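Local coordinates for protein EF0056 (Enterococcus faecalis, PDB 6ORI) that is of unknown function but, as an enterococcal surface protein with immunoglobulin-like character, may take part in biofilm formation, at residues Thr132-Ala137 against Lys245-Lys250; Tyr56-Ile61 against Ser336-Val341. All coordinates share one frame; numbering follows the deposited sequence. Where two conformers were deposited one is given.

Interactions 1 and 2 lie side by side, their centres about 6 Å apart, where the N-terminal β-rich part of the chain meets the C-terminal one. Along the sequence the order is 56-61, 132-137, 245-250, 336-341, so both segments of interaction 1 fall between those of interaction 2. On one side, strands 50-59 and 135-144 are antiparallel neighbours in a sheet; on the other, strands 239-248 and 340-348 pair in a second sheet. A probable hydrogen bond on each side ties the contacts together: K58 NZ lies 2.8 Å from T132 O, and K248 NZ lies 2.7 Å from S336 O. Together they form one continuous patch joining the two parts.

Interaction 1 of 2, residues Thr132-Ala137 against Lys245-Lys250; sequences TDTQTA and KLTKEK
T134 meets T247 methyl to methyl, the two side chains crossing at about a right angle with their CG2 atoms 3.5 Å apart. The loop leading into strand 135-144 here meets the end of strand 239-248, joining the N-terminal part of the chain to the C-terminal one. Chi1 of T134 (-55°) sets its methyl anti to the backbone N and swings the hydroxyl toward that strand end, where OG1 donates to K248 O at 2.9 Å. The bond meets the carbonyl at a C=O...donor angle of 145°, with the donor tilted 19° from the carbonyl plane. T247 turns its own hydroxyl to D33, while its methyl faces T134. Two waters grip the backbone of T134: one accepts from T134 N and donates to K250 O, while the other donates to both T134 O and E249 O. On the more exposed side the D133 carboxylate lies by the K250 backbone, D133 OD1 3.5 Å from K250 CA; a closer approach of OD2 to the lysine chain is doubtful. K250 NZ stays 5.1 Å from D133 OD2, and no salt bridge forms. The contact thus depends on one direct hydroxyl bond, a small methyl contact and water bridges to main-chain groups, while the nearby opposite charges probably add only a modest attraction.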
ATOM      1  N   THR A 132      -2.694  15.194 -14.002  1.00  7.46           N
ATOM      2  CA  THR A 132      -3.993  15.368 -13.374  1.00  7.33           C
ATOM      3  C   THR A 132      -4.450  14.041 -12.770  1.00  5.32           C
ATOM      4  O   THR A 132      -3.831  13.543 -11.819  1.00  7.26           O
ATOM      5  CB  THR A 132      -4.996  15.988 -14.345  1.00  9.62           C
ATOM      6  OG1 THR A 132      -5.181  15.150 -15.476  1.00 12.92           O
ATOM      7  CG2 THR A 132      -4.486  17.351 -14.821  1.00 10.65           C
ATOM      8  N   ASP A 133      -5.504  13.453 -13.305  1.00  6.94           N
ATOM      9  CA  ASP A 133      -6.116  12.278 -12.699  1.00  6.85           C
ATOM     10  C   ASP A 133      -5.186  11.080 -12.733  1.00  5.82           C
ATOM     11  O   ASP A 133      -4.449  10.895 -13.702  1.00  6.15           O
ATOM     12  CB  ASP A 133      -7.402  11.901 -13.444  1.00  8.42           C
ATOM     13  CG  ASP A 133      -8.427  13.000 -13.418  1.00 13.34           C
ATOM     14  OD1 ASP A 133      -8.380  13.820 -12.476  1.00 13.30           O
ATOM     15  OD2 ASP A 133      -9.280  13.000 -14.332  1.00 20.70           O
ATOM     16  N   THR A 134      -5.263  10.231 -11.726  1.00  5.68           N
ATOM     17  CA  THR A 134      -4.491   9.007 -11.699  1.00  3.90           C
ATOM     18  C   THR A 134      -4.535   8.274 -13.030  1.00  5.43           C
ATOM     19  O   THR A 134      -5.609   8.095 -13.596  1.00  5.26           O
ATOM     20  CB  THR A 134      -5.032   8.088 -10.611  1.00  5.75           C
ATOM     21  OG1 THR A 134      -5.028   8.784  -9.361  1.00  6.21           O
ATOM     22  CG2 THR A 134      -4.193   6.816 -10.496  1.00  5.03           C
ATOM     23  N   GLN A 135      -3.362   7.829 -13.486  1.00  3.86           N
ATOM     24  CA  GLN A 135      -3.225   7.057 -14.716  1.00  4.56           C
ATOM     25  C   GLN A 135      -3.282   5.569 -14.436  1.00  3.41           C
ATOM     26  O   GLN A 135      -2.814   5.104 -13.415  1.00  5.57           O
ATOM     27  CB  GLN A 135      -1.910   7.414 -15.425  1.00  4.67           C
ATOM     28  CG  GLN A 135      -1.745   8.897 -15.720  1.00  5.75           C
ATOM     29  CD  GLN A 135      -0.640   9.153 -16.690  1.00  6.62           C
ATOM     30  OE1 GLN A 135      -0.483   8.423 -17.656  1.00  6.37           O
ATOM     31  NE2 GLN A 135       0.124  10.191 -16.445  1.00  7.87           N
ATOM     32  N   THR A 136      -3.844   4.814 -15.384  1.00  5.21           N
ATOM     33  CA  THR A 136      -3.916   3.352 -15.302  1.00  5.84           C
ATOM     34  C   THR A 136      -3.194   2.709 -16.465  1.00  6.17           C
ATOM     35  O   THR A 136      -3.415   3.080 -17.630  1.00  5.93           O
ATOM     36  CB  THR A 136      -5.366   2.867 -15.296  1.00  5.75           C
ATOM     37  OG1 THR A 136      -6.018   3.415 -14.148  1.00  8.50           O
ATOM     38  CG2 THR A 136      -5.463   1.336 -15.260  1.00  7.31           C
ATOM     39  N   ALA A 137      -2.353   1.740 -16.120  1.00  4.59           N
ATOM     40  CA  ALA A 137      -1.750   0.822 -17.078  1.00  5.98           C
ATOM     41  C   ALA A 137      -2.556  -0.453 -16.937  1.00  3.80           C
ATOM     42  O   ALA A 137      -2.400  -1.161 -15.938  1.00  4.94           O
ATOM     43  CB  ALA A 137      -0.282   0.580 -16.743  1.00  5.88           C
ATOM     44  N   LYS A 245      -3.413   4.780   2.210  1.00  4.72           N
ATOM     45  CA  LYS A 245      -3.327   5.673   1.070  1.00  3.64           C
ATOM     46  C   LYS A 245      -4.470   5.427   0.089  1.00  4.05           C
ATOM     47  O   LYS A 245      -4.757   4.282  -0.270  1.00  5.57           O
ATOM     48  CB  LYS A 245      -1.968   5.525   0.379  1.00  3.97           C
ATOM     49  CG  LYS A 245      -1.728   6.560  -0.713  1.00  6.06           C
ATOM     50  CD  LYS A 245      -0.307   6.496  -1.280  1.00  5.43           C
ATOM     51  CE  LYS A 245      -0.049   7.647  -2.244  1.00  6.38           C
ATOM     52  NZ  LYS A 245       1.342   7.593  -2.754  1.00  6.87           N
ATOM     53  N   LEU A 246      -5.125   6.508  -0.305  1.00  4.17           N
ATOM     54  CA  LEU A 246      -6.266   6.481  -1.207  1.00  4.82           C
ATOM     55  C   LEU A 246      -5.893   7.121  -2.524  1.00  4.72           C
ATOM     56  O   LEU A 246      -5.439   8.276  -2.559  1.00  5.20           O
ATOM     57  CB  LEU A 246      -7.463   7.213  -0.591  1.00  5.16           C
ATOM     58  CG  LEU A 246      -7.911   6.643   0.749  1.00  7.45           C
ATOM     59  CD1 LEU A 246      -9.010   7.503   1.305  1.00 12.07           C
ATOM     60  CD2 LEU A 246      -8.394   5.241   0.606  1.00  9.23           C
ATOM     61  N   THR A 247      -6.038   6.351  -3.588  1.00  4.50           N
ATOM     62  CA  THR A 247      -5.787   6.787  -4.956  1.00  6.17           C
ATOM     63  C   THR A 247      -7.129   7.210  -5.534  1.00  4.83           C
ATOM     64  O   THR A 247      -8.065   6.394  -5.578  1.00  5.25           O
ATOM     65  CB  THR A 247      -5.233   5.593  -5.734  1.00  5.82           C
ATOM     66  OG1 THR A 247      -4.003   5.150  -5.127  1.00  6.45           O
ATOM     67  CG2 THR A 247      -5.048   5.904  -7.212  1.00  6.87           C
ATOM     68  N   LYS A 248      -7.233   8.449  -5.980  1.00  5.49           N
ATOM     69  CA  LYS A 248      -8.485   8.934  -6.523  1.00  4.92           C
ATOM     70  C   LYS A 248      -8.713   8.536  -7.973  1.00  5.45           C
ATOM     71  O   LYS A 248      -7.780   8.241  -8.711  1.00  5.86           O
ATOM     72  CB  LYS A 248      -8.531  10.453  -6.431  1.00  5.21           C
ATOM     73  CG  LYS A 248      -8.522  10.991  -5.013  1.00  5.09           C
ATOM     74  CD  LYS A 248      -8.634  12.534  -5.022  1.00  4.70           C
ATOM     75  CE  LYS A 248      -8.572  13.116  -3.638  1.00  4.37           C
ATOM     76  NZ  LYS A 248      -8.833  14.591  -3.688  1.00  7.36           N
ATOM     77  N   GLU A 249      -9.971   8.554  -8.370  0.62  4.97           N
ATOM     78  CA  GLU A 249     -10.356   8.389  -9.760  0.62  6.51           C
ATOM     79  C   GLU A 249     -10.242   9.726 -10.499  0.62  6.31           C
ATOM     80  O   GLU A 249      -9.681   9.795 -11.600  0.62  7.04           O
ATOM     81  CB  GLU A 249     -11.793   7.854  -9.811  0.62  7.83           C
ATOM     82  CG  GLU A 249     -12.318   7.565 -11.209  0.62  8.54           C
ATOM     83  CD  GLU A 249     -11.649   6.376 -11.853  0.62 14.90           C
ATOM     84  OE1 GLU A 249     -11.016   5.565 -11.129  0.62 12.08           O
ATOM     85  OE2 GLU A 249     -11.760   6.253 -13.090  0.62 21.36           O
ATOM     86  N   LYS A 250     -10.773  10.784  -9.895  1.00  7.56           N
ATOM     87  CA  LYS A 250     -10.737  12.140 -10.458  1.00  7.06           C
ATOM     88  C   LYS A 250     -10.207  13.106  -9.370  1.00  8.07           C
ATOM     89  O   LYS A 250      -9.117  12.886  -8.862  1.00  8.93           O
ATOM     90  CB  LYS A 250     -12.119  12.550 -10.969  1.00 15.76           C
ATOM     91  CG  LYS A 250     -12.640  11.686 -12.109  1.00 23.00           C
ATOM     92  CD  LYS A 250     -11.988  12.044 -13.418  1.00 31.41           C
ATOM     93  CE  LYS A 250     -13.018  12.208 -14.535  1.00 43.30           C
ATOM     94  NZ  LYS A 250     -14.010  11.096 -14.588  1.00 43.04           N
TER
HETATM   95  O   HOH W   1      -6.776  11.287  -9.450  1.00  7.03           O
HETATM   96  O   HOH W   2      -8.368   8.020 -13.068  1.00  9.28           O

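Interaction 2 of 2, residues Tyr56-Ile61 against Ser336-Val341; sequences YGKHNI and SPRPIV
The N60 amide and the R338 guanidinium stand nearly perpendicular, their planes 80° apart; the two side chains cross at about a right angle, and it is the arginine's aliphatic part that meets the amide: R338 CG lies 4.0 Å from N60 OD1, and R338 CD is equally far from N60 ND2. The amide's polar atoms are engaged by other residues, OD1 with S32 and ND2 with K289 O. Just before it, at the end of strand 50-59, the H59 imidazole has I61 O in plane at its edge, meets the ring of Y118, and bonds through ND1 to Y118 OH and through NE2 to G128 O. The largest share of the contact falls to the buried K58. Its chain runs extended toward 336-341, placing CD 3.6 Å from P337 O and CE 3.8 Å from R338 CA, with P337 CG 4.0 Å from NZ. A bend at chi4 (46°) then turns the ammonium group back, and K58 NZ donates to H59 O at 3.1 Å from above the carbonyl plane as well as bonding to T132 O. Within 336-341, S336 OG accepts from R338 N at 3.1 Å, an ST turn around P337. K58 lies beside S32 and D33 of strand 31-38, while P339 rests on K245 of strand 239-248; the end of strand 50-59 and the proline-rich loop into strand 340-348 thus join two sheets at strand ends.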
ATOM      1  N   TYR A  56      -1.230   1.723 -11.212  1.00  4.96           N
ATOM      2  CA  TYR A  56      -1.657   3.114 -11.161  1.00  4.06           C
ATOM      3  C   TYR A  56      -0.458   4.002 -10.913  1.00  4.18           C
ATOM      4  O   TYR A  56       0.453   3.645 -10.164  1.00  5.49           O
ATOM      5  CB  TYR A  56      -2.721   3.345 -10.061  1.00  4.08           C
ATOM      6  CG  TYR A  56      -3.837   2.339 -10.135  1.00  4.58           C
ATOM      7  CD1 TYR A  56      -4.451   2.038 -11.333  1.00  4.69           C
ATOM      8  CD2 TYR A  56      -4.248   1.647  -9.013  1.00  5.69           C
ATOM      9  CE1 TYR A  56      -5.437   1.068 -11.405  1.00  6.76           C
ATOM     10  CE2 TYR A  56      -5.221   0.684  -9.086  1.00  5.83           C
ATOM     11  CZ  TYR A  56      -5.821   0.410 -10.276  1.00  7.19           C
ATOM     12  OH  TYR A  56      -6.774  -0.583 -10.316  1.00  9.07           O
ATOM     13  N   GLY A  57      -0.458   5.168 -11.535  1.00  4.43           N
ATOM     14  CA  GLY A  57       0.613   6.122 -11.372  1.00  4.14           C
ATOM     15  C   GLY A  57       0.112   7.526 -11.449  1.00  4.83           C
ATOM     16  O   GLY A  57      -0.831   7.813 -12.182  1.00  5.28           O
ATOM     17  N   LYS A  58       0.727   8.415 -10.683  1.00  5.37           N
ATOM     18  CA  LYS A  58       0.395   9.822 -10.784  1.00  5.15           C
ATOM     19  C   LYS A  58       1.616  10.658 -10.459  1.00  5.86           C
ATOM     20  O   LYS A  58       2.379  10.381  -9.498  1.00  6.08           O
ATOM     21  CB  LYS A  58      -0.767  10.209  -9.865  1.00  6.84           C
ATOM     22  CG  LYS A  58      -0.973  11.718  -9.942  1.00 10.77           C
ATOM     23  CD  LYS A  58      -2.124  12.215  -9.190  1.00 11.07           C
ATOM     24  CE  LYS A  58      -2.067  13.734  -9.027  1.00  7.13           C
ATOM     25  NZ  LYS A  58      -1.724  14.477 -10.263  1.00  7.77           N
ATOM     26  N   HIS A  59       1.781  11.720 -11.235  1.00  5.00           N
ATOM     27  CA  HIS A  59       2.773  12.753 -10.936  1.00  5.77           C
ATOM     28  C   HIS A  59       2.142  14.128 -11.080  1.00  6.77           C
ATOM     29  O   HIS A  59       1.043  14.281 -11.640  1.00  5.63           O
ATOM     30  CB  HIS A  59       4.061  12.586 -11.754  1.00  7.11           C
ATOM     31  CG  HIS A  59       3.840  12.482 -13.219  1.00  5.53           C
ATOM     32  ND1 HIS A  59       3.430  11.318 -13.824  1.00  5.69           N
ATOM     33  CD2 HIS A  59       3.963  13.400 -14.199  1.00  8.39           C
ATOM     34  CE1 HIS A  59       3.308  11.525 -15.120  1.00  7.90           C
ATOM     35  NE2 HIS A  59       3.609  12.787 -15.371  1.00  8.55           N
ATOM     36  N   ASN A  60       2.814  15.126 -10.519  1.00  6.12           N
ATOM     37  CA  ASN A  60       2.191  16.418 -10.271  1.00  6.27           C
ATOM     38  C   ASN A  60       2.790  17.524 -11.114  1.00  7.47           C
ATOM     39  O   ASN A  60       2.181  18.603 -11.233  1.00  8.17           O
ATOM     40  CB  ASN A  60       2.339  16.806  -8.796  1.00  7.30           C
ATOM     41  CG  ASN A  60       1.792  15.773  -7.846  1.00 10.50           C
ATOM     42  OD1 ASN A  60       1.000  14.902  -8.221  1.00 11.02           O
ATOM     43  ND2 ASN A  60       2.200  15.873  -6.591  1.00 14.21           N
ATOM     44  N   ILE A  61       3.959  17.254 -11.697  0.64  7.64           N
ATOM     45  CA  ILE A  61       4.674  18.178 -12.580  0.64  8.01           C
ATOM     46  C   ILE A  61       5.151  17.347 -13.759  0.64  8.48           C
ATOM     47  O   ILE A  61       5.532  16.195 -13.581  0.64  9.41           O
ATOM     48  CB  ILE A  61       5.888  18.810 -11.857  0.64  9.60           C
ATOM     49  CG1 ILE A  61       5.436  19.627 -10.643  0.64 12.73           C
ATOM     50  CG2 ILE A  61       6.704  19.687 -12.797  0.64 13.74           C
ATOM     51  CD1 ILE A  61       4.536  20.809 -10.987  0.64 17.65           C
ATOM     52  N   SER A 336      -8.552  18.313  -5.828  1.00  7.63           N
ATOM     53  CA  SER A 336      -7.309  17.947  -6.503  1.00  6.75           C
ATOM     54  C   SER A 336      -7.295  16.443  -6.775  1.00  7.89           C
ATOM     55  O   SER A 336      -7.885  15.681  -6.014  1.00  6.63           O
ATOM     56  CB  SER A 336      -6.122  18.266  -5.605  1.00  8.59           C
ATOM     57  OG  SER A 336      -4.892  17.783  -6.139  1.00 11.27           O
ATOM     58  N   PRO A 337      -6.625  16.011  -7.850  1.00  5.05           N
ATOM     59  CA  PRO A 337      -6.491  14.583  -8.104  1.00  5.44           C
ATOM     60  C   PRO A 337      -5.421  13.921  -7.270  1.00  4.36           C
ATOM     61  O   PRO A 337      -5.226  12.717  -7.426  1.00  5.77           O
ATOM     62  CB  PRO A 337      -6.122  14.538  -9.596  1.00  7.08           C
ATOM     63  CG  PRO A 337      -5.426  15.809  -9.849  1.00  6.50           C
ATOM     64  CD  PRO A 337      -6.142  16.822  -8.985  1.00  6.18           C
ATOM     65  N   ARG A 338      -4.715  14.680  -6.443  1.00  5.84           N
ATOM     66  CA  ARG A 338      -3.656  14.109  -5.626  1.00  5.07           C
ATOM     67  C   ARG A 338      -4.217  13.103  -4.621  1.00  5.37           C
ATOM     68  O   ARG A 338      -5.364  13.218  -4.169  1.00  5.70           O
ATOM     69  CB  ARG A 338      -2.873  15.191  -4.890  1.00  6.22           C
ATOM     70  CG  ARG A 338      -1.964  15.990  -5.788  1.00  9.78           C
ATOM     71  CD  ARG A 338      -1.250  17.144  -5.079  1.00 11.73           C
ATOM     72  NE  ARG A 338      -2.176  18.211  -4.699  1.00 12.98           N
ATOM     73  CZ  ARG A 338      -2.686  18.406  -3.490  1.00 15.33           C
ATOM     74  NH1 ARG A 338      -2.360  17.621  -2.469  1.00 21.72           N
ATOM     75  NH2 ARG A 338      -3.537  19.404  -3.307  1.00 25.26           N
ATOM     76  N   PRO A 339      -3.402  12.123  -4.237  1.00  4.21           N
ATOM     77  CA  PRO A 339      -3.865  11.089  -3.304  1.00  4.04           C
ATOM     78  C   PRO A 339      -3.927  11.592  -1.877  1.00  5.11           C
ATOM     79  O   PRO A 339      -3.454  12.681  -1.532  1.00  5.82           O
ATOM     80  CB  PRO A 339      -2.794  10.002  -3.415  1.00  6.25           C
ATOM     81  CG  PRO A 339      -1.576  10.743  -3.850  1.00  5.61           C
ATOM     82  CD  PRO A 339      -2.054  11.848  -4.752  1.00  4.63           C
ATOM     83  N   ILE A 340      -4.544  10.765  -1.056  1.00  4.43           N
ATOM     84  CA  ILE A 340      -4.752  11.031   0.357  1.00  4.61           C
ATOM     85  C   ILE A 340      -3.993  10.003   1.171  1.00  4.34           C
ATOM     86  O   ILE A 340      -3.995   8.821   0.838  1.00  4.99           O
ATOM     87  CB  ILE A 340      -6.245  10.915   0.680  1.00  5.66           C
ATOM     88  CG1 ILE A 340      -7.035  11.980  -0.095  1.00  5.78           C
ATOM     89  CG2 ILE A 340      -6.483  10.962   2.188  1.00  5.51           C
ATOM     90  CD1 ILE A 340      -8.517  11.753  -0.142  1.00  8.14           C
ATOM     91  N   VAL A 341      -3.361  10.433   2.249  1.00  4.05           N
ATOM     92  CA  VAL A 341      -2.726   9.532   3.204  1.00  4.97           C
ATOM     93  C   VAL A 341      -3.294   9.822   4.582  1.00  4.51           C
ATOM     94  O   VAL A 341      -3.244  10.977   5.030  1.00  5.62           O
ATOM     95  CB  VAL A 341      -1.191   9.680   3.218  1.00  7.06           C
ATOM     96  CG1 VAL A 341      -0.568   8.805   4.283  1.00  7.43           C
ATOM     97  CG2 VAL A 341      -0.611   9.316   1.871  1.00  8.12           C
TER